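Local coordinates for protein esterase (Uncultured bacterium, PDB 5EGN) that degrades N-acyl homoserine lactones, the signal molecules of bacterial quorum sensing, and probably hydrolyses other carboxylic esters, at residues V20-L25 with F40-T45; E124-E129 with G189-N194; S151-R156 with L246-E251. The protein carries 2 engineered substitutions. One frame throughout, in Å; residues are numbered along the deposited sequence.

Contact 1: residues V20-L25 with F40-T45; sequences VPIVFL and FPFAQT
The phenyl ring of Phe42 is met obliquely by two side chains of strand 21-25, both from the same side of its plane and each near a different ortho carbon. Ile22 comes closest, its terminal CD1 lying 3.9 Å from Phe42 CD1. Phe24 brings the far end of its own ring, with CZ 4.4 Å from Phe42 CD2. The two ring planes are about 57° apart, so the aromatic pair is not a parallel stack, and the wider spacing makes this the looser of the two touches. The Phe24 ring also meets that of Trp35, their planes at about 40°.

Alternation along the strand explains why Ile22 and Phe24 work together: their CB atoms both point to the 40-45 side, whereas Val23 between them points elsewhere. In Ile22, CG1 stands beside the backbone N (chi1 -57°) and the chain then runs extended, which carries CD1 out to the ring. The Phe42 backbone stays well back, its CA 8.2 Å from that of Ile22. Phe42 lies within a type I beta turn from Pro41 to Gln44, where Gln44 N donates to Pro41 O over 3.3 Å. At the edge of this apolar patch a water joins the backbones, accepting from Val20 N at 2.6 Å and donating to Thr45 O at 2.8 Å.

Val48 and residues Asn253, Leu256 and Arg257 of helix 249-257 also touch Phe42, while Leu256 reaches Phe24 as well. The ring therefore lies between the sheet and the C-terminal helix. Strand 21-25, helix 36-39 and the adjacent parallel strand 47-51 form a beta-alpha-beta crossover, and Phe42 packs its return loop onto the first strand, in the 1-2-4-3-5-6-7-8 strand order of the alpha/beta hydrolase fold.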
ATOM      1  N   VAL A  20      12.463 -12.605 -13.334  1.00 24.36           N
ATOM      2  CA  VAL A  20      12.140 -13.720 -12.451  1.00 24.43           C
ATOM      3  C   VAL A  20      10.990 -13.329 -11.531  1.00 24.38           C
ATOM      4  O   VAL A  20      11.099 -12.367 -10.775  1.00 24.57           O
ATOM      5  CB  VAL A  20      13.359 -14.152 -11.614  1.00 23.41           C
ATOM      6  CG1 VAL A  20      12.976 -15.245 -10.630  1.00 23.87           C
ATOM      7  CG2 VAL A  20      14.489 -14.611 -12.521  1.00 22.59           C
ATOM      8  N   PRO A  21       9.880 -14.075 -11.598  1.00 24.79           N
ATOM      9  CA  PRO A  21       8.648 -13.728 -10.880  1.00 24.99           C
ATOM     10  C   PRO A  21       8.751 -13.877  -9.364  1.00 24.64           C
ATOM     11  O   PRO A  21       9.299 -14.863  -8.872  1.00 25.22           O
ATOM     12  CB  PRO A  21       7.619 -14.721 -11.443  1.00 25.60           C
ATOM     13  CG  PRO A  21       8.234 -15.262 -12.700  1.00 25.77           C
ATOM     14  CD  PRO A  21       9.702 -15.266 -12.443  1.00 25.36           C
ATOM     15  N   ILE A  22       8.222 -12.896  -8.638  1.00 24.50           N
ATOM     16  CA  ILE A  22       8.118 -12.976  -7.184  1.00 24.50           C
ATOM     17  C   ILE A  22       6.669 -12.783  -6.754  1.00 23.26           C
ATOM     18  O   ILE A  22       6.065 -11.752  -7.044  1.00 22.82           O
ATOM     19  CB  ILE A  22       8.993 -11.922  -6.477  1.00 24.25           C
ATOM     20  CG1 ILE A  22      10.457 -12.053  -6.898  1.00 24.72           C
ATOM     21  CG2 ILE A  22       8.857 -12.047  -4.964  1.00 23.74           C
ATOM     22  CD1 ILE A  22      11.362 -11.014  -6.271  1.00 23.88           C
ATOM     23  N   VAL A  23       6.111 -13.766  -6.059  1.00 23.34           N
ATOM     24  CA  VAL A  23       4.714 -13.684  -5.650  1.00 22.93           C
ATOM     25  C   VAL A  23       4.559 -13.365  -4.164  1.00 22.66           C
ATOM     26  O   VAL A  23       4.999 -14.128  -3.303  1.00 22.51           O
ATOM     27  CB  VAL A  23       3.963 -14.988  -5.964  1.00 23.75           C
ATOM     28  CG1 VAL A  23       2.535 -14.903  -5.468  1.00 22.97           C
ATOM     29  CG2 VAL A  23       3.991 -15.263  -7.461  1.00 23.94           C
ATOM     30  N   PHE A  24       3.926 -12.230  -3.875  1.00 22.50           N
ATOM     31  CA  PHE A  24       3.671 -11.802  -2.506  1.00 22.26           C
ATOM     32  C   PHE A  24       2.254 -12.162  -2.052  1.00 22.22           C
ATOM     33  O   PHE A  24       1.237 -11.776  -2.679  1.00 22.60           O
ATOM     34  CB  PHE A  24       3.907 -10.296  -2.354  1.00 21.83           C
ATOM     35  CG  PHE A  24       5.324  -9.868  -2.626  1.00 21.73           C
ATOM     36  CD1 PHE A  24       5.694  -9.420  -3.884  1.00 21.68           C
ATOM     37  CD2 PHE A  24       6.284  -9.909  -1.626  1.00 21.58           C
ATOM     38  CE1 PHE A  24       6.992  -9.019  -4.139  1.00 22.21           C
ATOM     39  CE2 PHE A  24       7.584  -9.507  -1.875  1.00 22.02           C
ATOM     40  CZ  PHE A  24       7.937  -9.063  -3.133  1.00 22.39           C
ATOM     41  N   LEU A  25       2.229 -12.914  -0.954  1.00 22.70           N
ATOM     42  CA  LEU A  25       1.022 -13.439  -0.337  1.00 23.51           C
ATOM     43  C   LEU A  25       0.851 -12.832   1.047  1.00 23.38           C
ATOM     44  O   LEU A  25       1.594 -13.165   1.971  1.00 23.72           O
ATOM     45  CB  LEU A  25       1.101 -14.962  -0.238  1.00 25.66           C
ATOM     46  CG  LEU A  25       1.402 -15.683  -1.548  1.00 23.94           C
ATOM     47  CD1 LEU A  25       1.532 -17.186  -1.348  1.00 26.13           C
ATOM     48  CD2 LEU A  25       0.303 -15.359  -2.536  1.00 23.71           C
ATOM     49  N   PHE A  40       7.503  -2.406  -5.319  1.00 20.83           N
ATOM     50  CA  PHE A  40       8.074  -1.577  -6.376  1.00 21.35           C
ATOM     51  C   PHE A  40       9.607  -1.599  -6.467  1.00 21.80           C
ATOM     52  O   PHE A  40      10.145  -1.556  -7.575  1.00 22.56           O
ATOM     53  CB  PHE A  40       7.565  -0.141  -6.220  1.00 20.84           C
ATOM     54  CG  PHE A  40       6.067  -0.035  -6.267  1.00 21.04           C
ATOM     55  CD1 PHE A  40       5.402  -0.003  -7.481  1.00 21.56           C
ATOM     56  CD2 PHE A  40       5.323   0.006  -5.100  1.00 20.59           C
ATOM     57  CE1 PHE A  40       4.023   0.082  -7.531  1.00 21.20           C
ATOM     58  CE2 PHE A  40       3.944   0.091  -5.144  1.00 20.98           C
ATOM     59  CZ  PHE A  40       3.293   0.128  -6.361  1.00 21.00           C
ATOM     60  N   PRO A  41      10.322  -1.647  -5.325  1.00 21.73           N
ATOM     61  CA  PRO A  41      11.767  -1.854  -5.474  1.00 22.11           C
ATOM     62  C   PRO A  41      12.105  -3.175  -6.167  1.00 22.14           C
ATOM     63  O   PRO A  41      13.033  -3.221  -6.974  1.00 22.20           O
ATOM     64  CB  PRO A  41      12.269  -1.850  -4.030  1.00 22.49           C
ATOM     65  CG  PRO A  41      11.312  -0.967  -3.322  1.00 22.03           C
ATOM     66  CD  PRO A  41       9.974  -1.252  -3.946  1.00 21.14           C
ATOM     67  N   PHE A  42      11.353  -4.227  -5.865  1.00 22.76           N
ATOM     68  CA  PHE A  42      11.576  -5.520  -6.501  1.00 23.31           C
ATOM     69  C   PHE A  42      10.987  -5.565  -7.907  1.00 22.40           C
ATOM     70  O   PHE A  42      11.289  -6.467  -8.684  1.00 23.00           O
ATOM     71  CB  PHE A  42      10.995  -6.648  -5.646  1.00 23.27           C
ATOM     72  CG  PHE A  42      11.843  -6.999  -4.459  1.00 24.27           C
ATOM     73  CD1 PHE A  42      12.933  -7.841  -4.599  1.00 26.34           C
ATOM     74  CD2 PHE A  42      11.559  -6.481  -3.208  1.00 24.68           C
ATOM     75  CE1 PHE A  42      13.721  -8.163  -3.511  1.00 29.03           C
ATOM     76  CE2 PHE A  42      12.342  -6.799  -2.117  1.00 26.48           C
ATOM     77  CZ  PHE A  42      13.426  -7.639  -2.269  1.00 29.43           C
ATOM     78  N   ALA A  43      10.150  -4.586  -8.234  1.00 22.65           N
ATOM     79  CA  ALA A  43       9.598  -4.477  -9.579  1.00 22.56           C
ATOM     80  C   ALA A  43      10.645  -3.941 -10.548  1.00 22.20           C
ATOM     81  O   ALA A  43      10.465  -3.995 -11.764  1.00 22.56           O
ATOM     82  CB  ALA A  43       8.369  -3.587  -9.583  1.00 23.13           C
ATOM     83  N   GLN A  44      11.738  -3.419 -10.002  1.00 22.48           N
ATOM     84  CA  GLN A  44      12.825  -2.891 -10.818  1.00 22.63           C
ATOM     85  C   GLN A  44      13.674  -4.017 -11.399  1.00 22.92           C
ATOM     86  O   GLN A  44      14.255  -3.877 -12.473  1.00 22.83           O
ATOM     87  CB  GLN A  44      13.708  -1.947  -9.997  1.00 22.80           C
ATOM     88  CG  GLN A  44      12.981  -0.751  -9.406  1.00 22.32           C
ATOM     89  CD  GLN A  44      13.917   0.193  -8.679  1.00 22.50           C
ATOM     90  OE1 GLN A  44      13.800   0.396  -7.471  1.00 22.30           O
ATOM     91  NE2 GLN A  44      14.858   0.775  -9.414  1.00 22.89           N
ATOM     92  N   THR A  45      13.737  -5.134 -10.682  1.00 23.07           N
ATOM     93  CA  THR A  45      14.581  -6.253 -11.083  1.00 23.38           C
ATOM     94  C   THR A  45      13.781  -7.520 -11.367  1.00 24.22           C
ATOM     95  O   THR A  45      14.294  -8.459 -11.973  1.00 23.73           O
ATOM     96  CB  THR A  45      15.631  -6.576 -10.004  1.00 22.79           C
ATOM     97  OG1 THR A  45      14.979  -6.769  -8.743  1.00 22.78           O
ATOM     98  CG2 THR A  45      16.634  -5.442  -9.881  1.00 22.56           C
TER
HETATM   99  O   HOH W   1      14.497 -11.135 -12.680  1.00 23.39           O

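Contact 2: residues E124-E129 with G189-N194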
ATOM      1  N   GLU A 124      -4.037 -25.695  17.288  1.00 43.36           N
ATOM      2  CA  GLU A 124      -3.785 -26.496  18.483  1.00 46.21           C
ATOM      3  C   GLU A 124      -2.640 -25.915  19.310  1.00 46.29           C
ATOM      4  O   GLU A 124      -2.499 -26.222  20.493  1.00 50.91           O
ATOM      5  CB  GLU A 124      -3.486 -27.952  18.109  1.00 48.40           C
ATOM      6  CG  GLU A 124      -2.267 -28.145  17.223  1.00 48.77           C
ATOM      7  CD  GLU A 124      -2.070 -29.592  16.804  1.00 50.20           C
ATOM      8  OE1 GLU A 124      -2.947 -30.430  17.103  1.00 52.40           O
ATOM      9  OE2 GLU A 124      -1.035 -29.891  16.173  1.00 52.42           O
ATOM     10  N   GLY A 125      -1.837 -25.060  18.683  1.00 44.82           N
ATOM     11  CA  GLY A 125      -0.706 -24.436  19.346  1.00 45.77           C
ATOM     12  C   GLY A 125      -1.074 -23.189  20.127  1.00 46.16           C
ATOM     13  O   GLY A 125      -0.302 -22.721  20.963  1.00 46.54           O
ATOM     14  N   MET A 126      -2.254 -22.644  19.850  1.00 46.23           N
ATOM     15  CA  MET A 126      -2.740 -21.477  20.572  1.00 48.30           C
ATOM     16  C   MET A 126      -3.368 -21.899  21.895  1.00 50.98           C
ATOM     17  O   MET A 126      -3.879 -23.013  22.008  1.00 50.87           O
ATOM     18  CB  MET A 126      -3.754 -20.711  19.722  1.00 46.21           C
ATOM     19  CG  MET A 126      -3.218 -20.284  18.370  1.00 43.84           C
ATOM     20  SD  MET A 126      -4.422 -19.367  17.397  1.00 36.91           S
ATOM     21  CE  MET A 126      -3.506 -17.865  17.075  1.00 39.36           C
ATOM     22  N   PRO A 127      -3.318 -21.015  22.906  1.00 51.94           N
ATOM     23  CA  PRO A 127      -3.956 -21.318  24.191  1.00 53.89           C
ATOM     24  C   PRO A 127      -5.446 -21.588  24.017  1.00 56.14           C
ATOM     25  O   PRO A 127      -6.118 -20.827  23.323  1.00 56.63           O
ATOM     26  CB  PRO A 127      -3.719 -20.047  25.013  1.00 54.03           C
ATOM     27  CG  PRO A 127      -2.531 -19.408  24.389  1.00 52.84           C
ATOM     28  CD  PRO A 127      -2.631 -19.713  22.926  1.00 51.47           C
ATOM     29  N   PRO A 128      -5.951 -22.667  24.634  1.00 57.71           N
ATOM     30  CA  PRO A 128      -7.347 -23.101  24.499  1.00 60.41           C
ATOM     31  C   PRO A 128      -8.363 -22.005  24.804  1.00 61.96           C
ATOM     32  O   PRO A 128      -9.431 -21.975  24.192  1.00 62.55           O
ATOM     33  CB  PRO A 128      -7.458 -24.232  25.523  1.00 62.29           C
ATOM     34  CG  PRO A 128      -6.078 -24.761  25.642  1.00 60.02           C
ATOM     35  CD  PRO A 128      -5.181 -23.565  25.511  1.00 57.49           C
ATOM     36  N   GLU A 129      -8.035 -21.118  25.737  1.00 61.80           N
ATOM     37  CA  GLU A 129      -8.951 -20.059  26.136  1.00 63.26           C
ATOM     38  C   GLU A 129      -9.187 -19.057  25.004  1.00 62.36           C
ATOM     39  O   GLU A 129     -10.267 -18.477  24.888  1.00 60.49           O
ATOM     40  CB  GLU A 129      -8.414 -19.334  27.371  1.00 65.21           C
ATOM     41  N   GLY A 189      -8.756 -24.760   7.175  1.00 36.99           N
ATOM     42  CA  GLY A 189      -8.651 -23.314   7.187  1.00 36.18           C
ATOM     43  C   GLY A 189      -7.374 -22.863   7.866  1.00 34.91           C
ATOM     44  O   GLY A 189      -6.512 -23.683   8.172  1.00 34.98           O
ATOM     45  N   VAL A 190      -7.259 -21.561   8.112  1.00 34.20           N
ATOM     46  CA  VAL A 190      -6.027 -20.982   8.648  1.00 32.26           C
ATOM     47  C   VAL A 190      -5.619 -21.600   9.989  1.00 32.82           C
ATOM     48  O   VAL A 190      -4.429 -21.730  10.282  1.00 32.66           O
ATOM     49  CB  VAL A 190      -6.160 -19.444   8.807  1.00 31.32           C
ATOM     50  CG1 VAL A 190      -7.290 -19.087   9.766  1.00 32.70           C
ATOM     51  CG2 VAL A 190      -4.844 -18.829   9.262  1.00 29.57           C
ATOM     52  N   PHE A 191      -6.599 -22.009  10.788  1.00 34.20           N
ATOM     53  CA  PHE A 191      -6.318 -22.550  12.112  1.00 35.22           C
ATOM     54  C   PHE A 191      -6.154 -24.067  12.110  1.00 35.18           C
ATOM     55  O   PHE A 191      -5.394 -24.615  12.907  1.00 35.94           O
ATOM     56  CB  PHE A 191      -7.428 -22.160  13.093  1.00 35.77           C
ATOM     57  CG  PHE A 191      -7.424 -20.706  13.472  1.00 36.38           C
ATOM     58  CD1 PHE A 191      -6.395 -20.177  14.233  1.00 36.79           C
ATOM     59  CD2 PHE A 191      -8.458 -19.872  13.083  1.00 36.37           C
ATOM     60  CE1 PHE A 191      -6.393 -18.842  14.588  1.00 37.36           C
ATOM     61  CE2 PHE A 191      -8.460 -18.535  13.436  1.00 37.50           C
ATOM     62  CZ  PHE A 191      -7.427 -18.022  14.189  1.00 37.35           C
ATOM     63  N   ALA A 192      -6.865 -24.742  11.214  1.00 35.19           N
ATOM     64  CA  ALA A 192      -6.931 -26.199  11.242  1.00 35.73           C
ATOM     65  C   ALA A 192      -5.940 -26.863  10.288  1.00 36.11           C
ATOM     66  O   ALA A 192      -5.614 -28.040  10.449  1.00 41.49           O
ATOM     67  CB  ALA A 192      -8.344 -26.659  10.927  1.00 36.30           C
ATOM     68  N   TRP A 193      -5.471 -26.108   9.299  1.00 35.07           N
ATOM     69  CA  TRP A 193      -4.519 -26.615   8.313  1.00 34.00           C
ATOM     70  C   TRP A 193      -3.259 -27.153   8.981  1.00 33.14           C
ATOM     71  O   TRP A 193      -2.586 -26.439   9.722  1.00 33.31           O
ATOM     72  CB  TRP A 193      -4.159 -25.513   7.317  1.00 32.90           C
ATOM     73  CG  TRP A 193      -3.205 -25.923   6.244  1.00 31.34           C
ATOM     74  CD1 TRP A 193      -3.490 -26.657   5.129  1.00 31.74           C
ATOM     75  CD2 TRP A 193      -1.813 -25.596   6.163  1.00 30.56           C
ATOM     76  NE1 TRP A 193      -2.359 -26.817   4.367  1.00 30.77           N
ATOM     77  CE2 TRP A 193      -1.317 -26.174   4.980  1.00 30.50           C
ATOM     78  CE3 TRP A 193      -0.939 -24.874   6.981  1.00 29.92           C
ATOM     79  CZ2 TRP A 193       0.016 -26.053   4.594  1.00 29.87           C
ATOM     80  CZ3 TRP A 193       0.382 -24.757   6.598  1.00 29.06           C
ATOM     81  CH2 TRP A 193       0.848 -25.342   5.415  1.00 29.33           C
ATOM     82  N   ASN A 194      -2.944 -28.416   8.714  1.00 33.65           N
ATOM     83  CA  ASN A 194      -1.842 -29.087   9.392  1.00 33.68           C
ATOM     84  C   ASN A 194      -1.103 -30.054   8.469  1.00 34.33           C
ATOM     85  O   ASN A 194      -1.668 -31.051   8.021  1.00 36.56           O
ATOM     86  CB  ASN A 194      -2.369 -29.825  10.625  1.00 34.65           C
ATOM     87  CG  ASN A 194      -1.265 -30.276  11.560  1.00 35.01           C
ATOM     88  OD1 ASN A 194      -0.170 -30.629  11.129  1.00 33.97           O
ATOM     89  ND2 ASN A 194      -1.554 -30.268  12.856  1.00 37.39           N
TER
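Phe191 and Asn194 are the residues of 189-194 that meet Met126 and Glu124. The segment starts with a tight bend, in which Gly189 O accepts from Trp193 N at 2.9 Å. Val190, inside that bend, packs on Ile94 and Met97 of helix 94-105. At Phe191 the ring swings out to Met126 in a Met-aromatic contact: SD lies 3.5 Å from Phe191 CE1 and 4.7 Å from the ring centroid. The sulfur is 71° off the ring normal, an oblique approach, while Met126 CE sits in the ring plane at its edge.

Both segments belong to the largely helical region between strands 110-116 and 206-211, where alpha/beta hydrolases commonly insert a cap. Backbone bonds join Phe191 to Gly123 and Trp193 to Gly121, tying the loop to the start of that region. Trp193 turns inward, and its NE1 bonds Gln101 OE1. Asn194 faces the other segment from CB onward, and with CG anti to the backbone N (chi1 -167°) its amide reaches Glu124. Its ND2 comes 3.4 Å from Glu124 OE2, with amide and carboxylate planes 88° apart; Lys196 holds both groups, its NZ in a salt bridge with Glu124 OE2 and its backbone N hydrogen-bonded to Asn194 OD1.

Contact 3: residues S151-R156 with L246-E251; sequences SARSKR and LERPSE
Glu247 reaches across to Ser151 and Ser154 at the start of helix 152-157. Its CB lies 3.5 Å from Ser154 OG, CG runs past the same hydroxyl at 3.3 Å, and CD also lies beside it. The chain is extended beyond CG (chi2 -177°), which delivers the carboxylate to the helix end. There OE2 accepts from Ser154 OG; the modelled 2.4 Å is doubtfully short at this resolution. OE2 also takes a long, weak but straight bond from Ser151 N (3.4 Å, 169° at the hydrogen). The other oxygen, OE1, accepts from the backbone N of Gly241 and of Phe243, so both oxygens of the buried carboxylate have partners.

Ser151 is the N-cap: its OG accepts from Ser154 N at 3.1 Å and is also hydrogen-bonded to Asp239 O. The nearby helix N terminus would probably favour the negative charge of Glu247. Farther along, Arg153 NE comes 3.6 Å from Arg248 NH1, the guanidinium planes 79° apart. Arg248 is held side-on by Glu251 OE2, which takes both its NE (2.6 Å) and its NH2, and this salt bridge probably tempers the proximity of like charges.

Helix 152-157 is thereby joined to the junction of helices 244-247 and 249-257 and to the loop following strand 233-237, with Ile161 of helix 159-168 packed against Glu247.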
ATOM      1  N   SER A 151       6.776  -5.910  17.797  1.00 27.29           N
ATOM      2  CA  SER A 151       7.777  -5.797  18.848  1.00 28.39           C
ATOM      3  C   SER A 151       7.572  -4.522  19.653  1.00 28.60           C
ATOM      4  O   SER A 151       6.846  -3.621  19.229  1.00 28.79           O
ATOM      5  CB  SER A 151       9.188  -5.827  18.259  1.00 27.97           C
ATOM      6  OG  SER A 151       9.469  -4.638  17.543  1.00 27.72           O
ATOM      7  N   ALA A 152       8.209  -4.453  20.817  1.00 28.10           N
ATOM      8  CA  ALA A 152       8.137  -3.272  21.664  1.00 28.66           C
ATOM      9  C   ALA A 152       8.754  -2.073  20.952  1.00 29.48           C
ATOM     10  O   ALA A 152       8.231  -0.958  21.015  1.00 29.81           O
ATOM     11  CB  ALA A 152       8.837  -3.525  22.992  1.00 27.65           C
ATOM     12  N   ARG A 153       9.866  -2.321  20.265  1.00 29.16           N
ATOM     13  CA  ARG A 153      10.554  -1.293  19.496  1.00 30.59           C
ATOM     14  C   ARG A 153       9.653  -0.751  18.390  1.00 30.20           C
ATOM     15  O   ARG A 153       9.654   0.447  18.104  1.00 31.07           O
ATOM     16  CB  ARG A 153      11.846  -1.859  18.907  1.00 33.23           C
ATOM     17  CG  ARG A 153      12.737  -0.849  18.209  1.00 38.14           C
ATOM     18  CD  ARG A 153      14.019  -1.528  17.766  1.00 41.16           C
ATOM     19  NE  ARG A 153      14.861  -0.670  16.940  1.00 51.62           N
ATOM     20  CZ  ARG A 153      16.141  -0.420  17.194  1.00 47.65           C
ATOM     21  NH1 ARG A 153      16.727  -0.961  18.255  1.00 50.26           N
ATOM     22  NH2 ARG A 153      16.838   0.371  16.389  1.00 48.63           N
ATOM     23  N   SER A 154       8.881  -1.642  17.778  1.00 29.53           N
ATOM     24  CA  SER A 154       7.927  -1.249  16.747  1.00 29.11           C
ATOM     25  C   SER A 154       6.767  -0.465  17.349  1.00 28.51           C
ATOM     26  O   SER A 154       6.275   0.483  16.744  1.00 27.36           O
ATOM     27  CB  SER A 154       7.404  -2.475  15.999  1.00 27.96           C
ATOM     28  OG  SER A 154       8.438  -3.093  15.251  1.00 29.26           O
ATOM     29  N   LYS A 155       6.335  -0.864  18.543  1.00 28.85           N
ATOM     30  CA  LYS A 155       5.292  -0.137  19.258  1.00 28.88           C
ATOM     31  C   LYS A 155       5.763   1.267  19.611  1.00 29.41           C
ATOM     32  O   LYS A 155       4.961   2.194  19.720  1.00 29.26           O
ATOM     33  CB  LYS A 155       4.881  -0.884  20.528  1.00 29.49           C
ATOM     34  CG  LYS A 155       4.187  -2.205  20.274  1.00 30.34           C
ATOM     35  CD  LYS A 155       3.771  -2.864  21.577  1.00 32.68           C
ATOM     36  CE  LYS A 155       3.113  -4.211  21.327  1.00 38.22           C
ATOM     37  NZ  LYS A 155       2.644  -4.850  22.586  1.00 37.05           N
ATOM     38  N   ARG A 156       7.071   1.414  19.789  1.00 30.11           N
ATOM     39  CA  ARG A 156       7.661   2.703  20.122  1.00 30.56           C
ATOM     40  C   ARG A 156       7.793   3.593  18.891  1.00 30.75           C
ATOM     41  O   ARG A 156       7.291   4.718  18.874  1.00 33.06           O
ATOM     42  CB  ARG A 156       9.033   2.510  20.776  1.00 31.92           C
ATOM     43  CG  ARG A 156       9.611   3.772  21.401  1.00 32.09           C
ATOM     44  CD  ARG A 156      11.046   3.554  21.860  1.00 33.61           C
ATOM     45  NE  ARG A 156      11.986   3.520  20.742  1.00 36.72           N
ATOM     46  CZ  ARG A 156      13.029   2.701  20.666  1.00 39.23           C
ATOM     47  NH1 ARG A 156      13.270   1.831  21.639  1.00 43.76           N
ATOM     48  NH2 ARG A 156      13.830   2.746  19.611  1.00 41.68           N
ATOM     49  N   LEU A 246       7.149  -4.679   7.323  1.00 23.44           N
ATOM     50  CA  LEU A 246       6.684  -3.348   7.705  1.00 23.59           C
ATOM     51  C   LEU A 246       7.501  -2.761   8.853  1.00 24.02           C
ATOM     52  O   LEU A 246       7.730  -1.551   8.905  1.00 23.87           O
ATOM     53  CB  LEU A 246       5.205  -3.385   8.095  1.00 23.28           C
ATOM     54  CG  LEU A 246       4.189  -3.346   6.953  1.00 21.94           C
ATOM     55  CD1 LEU A 246       2.776  -3.272   7.508  1.00 21.56           C
ATOM     56  CD2 LEU A 246       4.470  -2.171   6.032  1.00 21.37           C
ATOM     57  N   GLU A 247       7.933  -3.616   9.773  1.00 24.65           N
ATOM     58  CA  GLU A 247       8.674  -3.168  10.949  1.00 25.37           C
ATOM     59  C   GLU A 247      10.083  -2.703  10.582  1.00 26.05           C
ATOM     60  O   GLU A 247      10.541  -1.659  11.049  1.00 26.32           O
ATOM     61  CB  GLU A 247       8.730  -4.282  11.997  1.00 25.07           C
ATOM     62  CG  GLU A 247       7.363  -4.627  12.584  1.00 24.69           C
ATOM     63  CD  GLU A 247       7.439  -5.675  13.676  1.00 26.28           C
ATOM     64  OE1 GLU A 247       6.812  -6.744  13.517  1.00 25.82           O
ATOM     65  OE2 GLU A 247       8.113  -5.425  14.698  1.00 26.37           O
ATOM     66  N   ARG A 248      10.770  -3.483   9.754  1.00 26.35           N
ATOM     67  CA  ARG A 248      12.079  -3.091   9.235  1.00 27.22           C
ATOM     68  C   ARG A 248      12.167  -3.413   7.745  1.00 26.62           C
ATOM     69  O   ARG A 248      12.885  -4.331   7.350  1.00 28.34           O
ATOM     70  CB  ARG A 248      13.208  -3.795   9.997  1.00 30.74           C
ATOM     71  CG  ARG A 248      13.153  -3.618  11.508  1.00 32.30           C
ATOM     72  CD  ARG A 248      14.417  -4.128  12.184  1.00 39.84           C
ATOM     73  NE  ARG A 248      15.573  -3.292  11.875  1.00 38.66           N
ATOM     74  CZ  ARG A 248      15.872  -2.169  12.519  1.00 41.42           C
ATOM     75  NH1 ARG A 248      15.099  -1.741  13.508  1.00 40.71           N
ATOM     76  NH2 ARG A 248      16.945  -1.470  12.173  1.00 41.05           N
ATOM     77  N   PRO A 249      11.437  -2.650   6.914  1.00 26.13           N
ATOM     78  CA  PRO A 249      11.232  -2.935   5.487  1.00 26.27           C
ATOM     79  C   PRO A 249      12.512  -3.113   4.667  1.00 27.51           C
ATOM     80  O   PRO A 249      12.606  -4.077   3.909  1.00 32.14           O
ATOM     81  CB  PRO A 249      10.456  -1.707   5.000  1.00 24.60           C
ATOM     82  CG  PRO A 249       9.766  -1.195   6.212  1.00 23.71           C
ATOM     83  CD  PRO A 249      10.740  -1.419   7.326  1.00 24.86           C
ATOM     84  N   SER A 250      13.470  -2.202   4.810  1.00 27.47           N
ATOM     85  CA  SER A 250      14.702  -2.259   4.024  1.00 28.58           C
ATOM     86  C   SER A 250      15.524  -3.514   4.318  1.00 30.75           C
ATOM     87  O   SER A 250      16.105  -4.113   3.410  1.00 32.92           O
ATOM     88  CB  SER A 250      15.551  -1.011   4.270  1.00 28.03           C
ATOM     89  OG  SER A 250      14.999   0.118   3.618  1.00 29.97           O
ATOM     90  N   GLU A 251      15.570  -3.913   5.585  1.00 31.10           N
ATOM     91  CA  GLU A 251      16.303  -5.112   5.974  1.00 32.98           C
ATOM     92  C   GLU A 251      15.645  -6.372   5.419  1.00 31.22           C
ATOM     93  O   GLU A 251      16.333  -7.290   4.957  1.00 32.33           O
ATOM     94  CB  GLU A 251      16.421  -5.195   7.496  1.00 32.91           C
ATOM     95  CG  GLU A 251      17.313  -4.118   8.089  1.00 35.84           C
ATOM     96  CD  GLU A 251      17.503  -4.274   9.580  1.00 43.47           C
ATOM     97  OE1 GLU A 251      17.494  -5.427  10.061  1.00 37.63           O
ATOM     98  OE2 GLU A 251      17.658  -3.246  10.271  1.00 38.95           O
TER

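From the N terminus, contact 1 comes first: it closes the short loop through helix 36-39, between strand 21-25 and the approach to strand 47-51, before either other contact opens. Contacts 2 and 3 cross, their segments alternating in the order 124-129, 151-156, 189-194, 246-251. Contact 2 closes a helical excursion within the region between strands 110-116 and 206-211, whereas contact 3 ties that region to the C-terminal helices beyond the last strand. Contacts 1 and 2 lie on opposite sides of the chain's centre, their own centres 31 Å apart. Helix 249-257 begins in contact 3 and packs on contact 1, and both contacts touch the second subunit.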